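Local coordinates for putative ATP-grasp superfamily protein (Archaeoglobus fulgidus, PDB 3DF7), which is of unknown function but is a putative member of the ATP-grasp superfamily and probably binds ATP, with its biological substrate and reaction not established, at residues Phe73-Pro78 against Lys89-Tyr94; Asp58-Met63 against Tyr85-Lys90. One frame throughout, in Å; residues are numbered along the deposited sequence.

Contact 1. Residues Phe73-Pro78 against Lys89-Tyr94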
loop_
_atom_site.group_PDB
_atom_site.type_symbol
_atom_site.label_atom_id
_atom_site.label_comp_id
_atom_site.label_asym_id
_atom_site.label_seq_id
_atom_site.Cartn_x
_atom_site.Cartn_y
_atom_site.Cartn_z
ATOM N N PHE A 73 -7.065 14.917 -4.621
ATOM C CA PHE A 73 -7.620 13.787 -3.898
ATOM C C PHE A 73 -6.579 12.698 -3.748
ATOM O O PHE A 73 -5.602 12.639 -4.500
ATOM C CB PHE A 73 -8.867 13.233 -4.613
ATOM C CG PHE A 73 -8.568 12.440 -5.859
ATOM C CD1 PHE A 73 -8.201 11.096 -5.782
ATOM C CD2 PHE A 73 -8.654 13.037 -7.114
ATOM C CE1 PHE A 73 -7.924 10.359 -6.938
ATOM C CE2 PHE A 73 -8.380 12.308 -8.276
ATOM C CZ PHE A 73 -8.013 10.963 -8.183
ATOM N N LEU A 74 -6.791 11.852 -2.750
ATOM C CA LEU A 74 -5.919 10.721 -2.483
ATOM C C LEU A 74 -6.847 9.622 -2.004
ATOM O O LEU A 74 -7.469 9.739 -0.946
ATOM C CB LEU A 74 -4.889 11.039 -1.395
ATOM C CG LEU A 74 -3.976 9.839 -1.102
ATOM C CD1 LEU A 74 -3.196 9.459 -2.376
ATOM C CD2 LEU A 74 -3.028 10.169 0.037
ATOM N N ILE A 75 -6.944 8.563 -2.796
ATOM C CA ILE A 75 -7.806 7.446 -2.464
ATOM C C ILE A 75 -6.993 6.216 -2.087
ATOM O O ILE A 75 -6.099 5.791 -2.816
ATOM C CB ILE A 75 -8.766 7.143 -3.646
ATOM C CG1 ILE A 75 -9.811 8.270 -3.735
ATOM C CG2 ILE A 75 -9.429 5.773 -3.471
ATOM C CD1 ILE A 75 -10.741 8.185 -4.920
ATOM N N ILE A 76 -7.299 5.674 -0.915
ATOM C CA ILE A 76 -6.636 4.484 -0.412
ATOM C C ILE A 76 -7.722 3.420 -0.317
ATOM O O ILE A 76 -8.681 3.572 0.441
ATOM C CB ILE A 76 -6.062 4.708 0.994
ATOM C CG1 ILE A 76 -5.174 5.954 1.017
ATOM C CG2 ILE A 76 -5.258 3.487 1.412
ATOM C CD1 ILE A 76 -4.922 6.489 2.419
ATOM N N ALA A 77 -7.579 2.351 -1.086
ATOM C CA ALA A 77 -8.572 1.286 -1.057
ATOM C C ALA A 77 -7.987 -0.005 -1.604
ATOM O O ALA A 77 -7.007 0.011 -2.347
ATOM C CB ALA A 77 -9.795 1.690 -1.875
ATOM N N PRO A 78 -8.579 -1.145 -1.233
ATOM C CA PRO A 78 -8.061 -2.418 -1.734
ATOM C C PRO A 78 -8.207 -2.545 -3.253
ATOM O O PRO A 78 -9.143 -2.005 -3.849
ATOM C CB PRO A 78 -8.882 -3.455 -0.962
ATOM C CG PRO A 78 -10.149 -2.718 -0.605
ATOM C CD PRO A 78 -9.641 -1.355 -0.236
ATOM N N LYS A 89 -10.830 6.136 -10.801
ATOM C CA LYS A 89 -11.327 6.558 -12.108
ATOM C C LYS A 89 -12.441 7.590 -11.941
ATOM O O LYS A 89 -12.544 8.545 -12.715
ATOM C CB LYS A 89 -11.847 5.344 -12.881
ATOM C CG LYS A 89 -12.227 5.634 -14.327
ATOM C CD LYS A 89 -12.693 4.366 -15.022
ATOM C CE LYS A 89 -13.101 4.640 -16.460
ATOM N NZ LYS A 89 -13.622 3.409 -17.106
ATOM N N LYS A 90 -13.270 7.392 -10.923
ATOM C CA LYS A 90 -14.373 8.299 -10.632
ATOM C C LYS A 90 -13.833 9.646 -10.161
ATOM O O LYS A 90 -14.280 10.699 -10.614
ATOM C CB LYS A 90 -15.278 7.692 -9.552
ATOM C CG LYS A 90 -16.395 8.611 -9.071
ATOM C CD LYS A 90 -17.277 7.918 -8.037
ATOM C CE LYS A 90 -18.373 8.843 -7.531
ATOM N NZ LYS A 90 -19.313 8.133 -6.618
ATOM N N ALA A 91 -12.860 9.605 -9.257
ATOM C CA ALA A 91 -12.266 10.824 -8.720
ATOM C C ALA A 91 -11.505 11.645 -9.767
ATOM O O ALA A 91 -11.548 12.873 -9.747
ATOM C CB ALA A 91 -11.343 10.474 -7.555
ATOM N N GLU A 92 -10.815 10.969 -10.681
ATOM C CA GLU A 92 -10.042 11.650 -11.719
ATOM C C GLU A 92 -10.847 12.688 -12.494
ATOM O O GLU A 92 -10.294 13.657 -13.006
ATOM C CB GLU A 92 -9.475 10.634 -12.712
ATOM C CG GLU A 92 -8.471 9.669 -12.119
ATOM C CD GLU A 92 -7.941 8.700 -13.153
ATOM O OE1 GLU A 92 -8.765 8.129 -13.902
ATOM O OE2 GLU A 92 -6.709 8.505 -13.213
ATOM N N LYS A 93 -12.153 12.467 -12.587
ATOM C CA LYS A 93 -13.039 13.366 -13.313
ATOM C C LYS A 93 -13.222 14.709 -12.606
ATOM O O LYS A 93 -13.761 15.646 -13.194
ATOM C CB LYS A 93 -14.403 12.690 -13.500
ATOM C CG LYS A 93 -15.428 13.478 -14.318
ATOM C CD LYS A 93 -15.087 13.529 -15.812
ATOM C CE LYS A 93 -14.024 14.573 -16.126
ATOM N NZ LYS A 93 -13.704 14.610 -17.582
ATOM N N TYR A 94 -12.755 14.814 -11.361
ATOM C CA TYR A 94 -12.926 16.047 -10.593
ATOM C C TYR A 94 -11.717 16.933 -10.331
ATOM O O TYR A 94 -11.751 18.126 -10.626
ATOM C CB TYR A 94 -13.587 15.742 -9.250
ATOM C CG TYR A 94 -14.974 15.175 -9.379
ATOM C CD1 TYR A 94 -15.170 13.819 -9.623
ATOM C CD2 TYR A 94 -16.095 16.000 -9.301
ATOM C CE1 TYR A 94 -16.449 13.296 -9.787
ATOM C CE2 TYR A 94 -17.380 15.487 -9.468
ATOM C CZ TYR A 94 -17.546 14.136 -9.712
ATOM O OH TYR A 94 -18.807 13.621 -9.895
#
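Phe73 and Ala91 mark the closest backbone approach between 73-78 and 89-94, their CA atoms 7.3 Å apart, a gap that the ring of Phe73 spans. Residues 73-76 are extended strand, while 89-92 continue a helix begun earlier in the chain, which lies over one face of the sheet. Phe73 and Ile75, two residues apart, both point their CB atoms at this helix; Leu74 between them points away. The methyl of Ala91 sits almost exactly over the middle of the Phe73 ring, its CB 3.3 Å from the ring centroid and only 9° off the ring normal, a CH-pi contact. With CG of Phe73 between the backbone N and the carbonyl carbon, chi1 75° carries the ring toward the helix, and chi2 82° turns its face to Ala91. Beside the ring, CD1 of Ile75 reaches the same methyl, 3.5 Å from Ala91 CB, at the end of a chain extended past CG1. Alanine suits this place because a single methyl lets the helix lie close to a large ring. Glu92 brings its aliphatic CG 4.2 Å from Phe73 CZ, while its carboxylate turns elsewhere, OE1 bonding Ser102 OG. The contact joins the strand and helix of the beta-alpha-beta unit 72-76, 83-92, 96-97, and Phe73 shares backbone hydrogen bonds with Glu96 and Leu98. Phe5 of the adjacent strand 3-8 and Leu67 of helix 63-67 pack against Phe73 and Ala91 respectively.

Contact 2. Residues Asp58-Met63 against Tyr85-Lys90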
loop_
_atom_site.group_PDB
_atom_site.type_symbol
_atom_site.label_atom_id
_atom_site.label_comp_id
_atom_site.label_asym_id
_atom_site.label_seq_id
_atom_site.Cartn_x
_atom_site.Cartn_y
_atom_site.Cartn_z
ATOM N N ASP A 58 -20.406 10.688 6.972
ATOM C CA ASP A 58 -21.200 10.645 5.751
ATOM C C ASP A 58 -20.996 9.304 5.057
ATOM O O ASP A 58 -20.135 8.513 5.448
ATOM C CB ASP A 58 -20.791 11.777 4.801
ATOM C CG ASP A 58 -21.922 12.216 3.880
ATOM O OD1 ASP A 58 -22.874 11.435 3.677
ATOM O OD2 ASP A 58 -21.852 13.346 3.351
ATOM N N SER A 59 -21.808 9.056 4.034
ATOM C CA SER A 59 -21.739 7.827 3.253
ATOM C C SER A 59 -20.892 8.045 2.012
ATOM O O SER A 59 -20.923 9.120 1.406
ATOM C CB SER A 59 -23.145 7.400 2.820
ATOM O OG SER A 59 -23.092 6.470 1.753
HETATM N N MSE A 60 -20.145 7.019 1.619
HETATM C CA MSE A 60 -19.324 7.121 0.423
HETATM C C MSE A 60 -20.214 7.395 -0.789
HETATM O O MSE A 60 -19.743 7.866 -1.820
HETATM C CB MSE A 60 -18.523 5.832 0.214
HETATM C CG MSE A 60 -19.374 4.595 -0.061
HETATM SE SE MSE A 60 -18.249 3.036 -0.335
HETATM C CE MSE A 60 -17.639 3.416 -2.134
ATOM N N ASP A 61 -21.504 7.096 -0.662
ATOM C CA ASP A 61 -22.434 7.339 -1.758
ATOM C C ASP A 61 -22.525 8.835 -2.070
ATOM O O ASP A 61 -23.018 9.226 -3.128
ATOM C CB ASP A 61 -23.829 6.802 -1.415
ATOM C CG ASP A 61 -23.887 5.290 -1.423
ATOM O OD1 ASP A 61 -24.984 4.729 -1.228
ATOM O OD2 ASP A 61 -22.828 4.662 -1.620
ATOM N N SER A 62 -22.041 9.669 -1.151
ATOM C CA SER A 62 -22.075 11.120 -1.347
ATOM C C SER A 62 -20.697 11.722 -1.623
ATOM O O SER A 62 -20.528 12.945 -1.567
ATOM C CB SER A 62 -22.674 11.806 -0.114
ATOM O OG SER A 62 -24.021 11.421 0.092
HETATM N N MSE A 63 -19.715 10.880 -1.936
HETATM C CA MSE A 63 -18.363 11.384 -2.186
HETATM C C MSE A 63 -18.232 12.401 -3.326
HETATM O O MSE A 63 -17.327 13.235 -3.315
HETATM C CB MSE A 63 -17.380 10.225 -2.391
HETATM C CG MSE A 63 -17.756 9.226 -3.439
HETATM SE SE MSE A 63 -16.459 7.761 -3.448
HETATM C CE MSE A 63 -14.989 8.766 -4.059
ATOM N N TYR A 85 -9.423 0.799 -8.449
ATOM C CA TYR A 85 -9.524 1.265 -9.825
ATOM C C TYR A 85 -10.766 2.130 -10.062
ATOM O O TYR A 85 -10.657 3.272 -10.523
ATOM C CB TYR A 85 -9.554 0.066 -10.780
ATOM C CG TYR A 85 -9.939 0.432 -12.197
ATOM C CD1 TYR A 85 -9.032 1.062 -13.048
ATOM C CD2 TYR A 85 -11.228 0.187 -12.670
ATOM C CE1 TYR A 85 -9.401 1.446 -14.338
ATOM C CE2 TYR A 85 -11.607 0.567 -13.955
ATOM C CZ TYR A 85 -10.690 1.195 -14.781
ATOM O OH TYR A 85 -11.064 1.579 -16.049
ATOM N N THR A 86 -11.941 1.596 -9.739
ATOM C CA THR A 86 -13.180 2.333 -9.969
ATOM C C THR A 86 -13.282 3.625 -9.167
ATOM O O THR A 86 -13.736 4.647 -9.686
ATOM C CB THR A 86 -14.419 1.445 -9.697
ATOM O OG1 THR A 86 -14.470 1.079 -8.313
ATOM C CG2 THR A 86 -14.344 0.185 -10.538
ATOM N N LEU A 87 -12.841 3.591 -7.913
ATOM C CA LEU A 87 -12.897 4.782 -7.078
ATOM C C LEU A 87 -11.992 5.869 -7.640
ATOM O O LEU A 87 -12.378 7.040 -7.711
ATOM C CB LEU A 87 -12.487 4.445 -5.642
ATOM C CG LEU A 87 -13.466 3.556 -4.869
ATOM C CD1 LEU A 87 -12.846 3.145 -3.545
ATOM C CD2 LEU A 87 -14.773 4.303 -4.641
ATOM N N THR A 88 -10.791 5.481 -8.054
ATOM C CA THR A 88 -9.842 6.440 -8.605
ATOM C C THR A 88 -10.330 7.009 -9.934
ATOM O O THR A 88 -10.258 8.217 -10.168
ATOM C CB THR A 88 -8.459 5.797 -8.814
ATOM O OG1 THR A 88 -7.995 5.255 -7.571
ATOM C CG2 THR A 88 -7.462 6.838 -9.308
ATOM N N LYS A 89 -10.830 6.136 -10.801
ATOM C CA LYS A 89 -11.327 6.558 -12.108
ATOM C C LYS A 89 -12.441 7.590 -11.941
ATOM O O LYS A 89 -12.544 8.545 -12.715
ATOM C CB LYS A 89 -11.847 5.344 -12.881
ATOM C CG LYS A 89 -12.227 5.634 -14.327
ATOM C CD LYS A 89 -12.693 4.366 -15.022
ATOM C CE LYS A 89 -13.101 4.640 -16.460
ATOM N NZ LYS A 89 -13.622 3.409 -17.106
ATOM N N LYS A 90 -13.270 7.392 -10.923
ATOM C CA LYS A 90 -14.373 8.299 -10.632
ATOM C C LYS A 90 -13.833 9.646 -10.161
ATOM O O LYS A 90 -14.280 10.699 -10.614
ATOM C CB LYS A 90 -15.278 7.692 -9.552
ATOM C CG LYS A 90 -16.395 8.611 -9.071
ATOM C CD LYS A 90 -17.277 7.918 -8.037
ATOM C CE LYS A 90 -18.373 8.843 -7.531
ATOM N NZ LYS A 90 -19.313 8.133 -6.618
#
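Lys90 NZ, salt-bridged to Glu64 OE2 just beyond segment 58-63, lies 3.7 Å from CG of Met63: the end of the lysine packs on Met63 while its charge is paired with Glu64. That chain is stretched out from the helix, with CG anti to the backbone N (chi1 174°), and it runs obliquely past Met63. Further into the contact the chemistry turns apolar. CD2 of Leu87 receives two methionine side chains, both modelled as selenomethionine: CE of Met60 stands 3.9 Å from Leu87 CD2, and SE of Met63 stands 4.0 Å from that same methyl. Each crosses the leucine at about a right angle, and each is bent at its last torsion. Long, unbranched and flexible, such chains can reach from a loop across to a helix, and the branched leucine offers them a methyl. The loop that presents them is itself held by local bonds. Ser59 OG accepts from Asp61 N at 3.0 Å, an ST turn, and backbone bonds from Ser62 N to Ser59 O and from Met63 N to Met60 O wind the turn, within which Met60 and Met63 both direct their CB atoms toward the helix. Phe7 of strand 3-8 touches both Met60 and Leu87, while Phe5 touches Met63. Cohesion between 58-63 and 85-90 probably rests largely on dispersion between the methionines and Leu87, with the lysine chain adding to it and its ammonium group kept at the margin, where Glu64 can balance its charge.

In the fold
Going from the N terminus, the chain lays down strands 3-8 and 40-42, then passes through the loop 58-63 into helix 63-67, strand 72-76 and helix 83-92. Contact 2 closes the longer loop, with 21 residues between its segments, and contact 1 the shorter, with 10. Both end on helix 83-92 and share Lys89 and Lys90. The loops cross: 58-63 precedes 73-78, and 85-90 begins and ends before 89-94 does. Their centres are 7 Å apart, and Ile75 CD1 packs 3.4 Å from Leu87 O. Together they fasten this one helix to the parallel sheet and to the turn leading into helix 63-67.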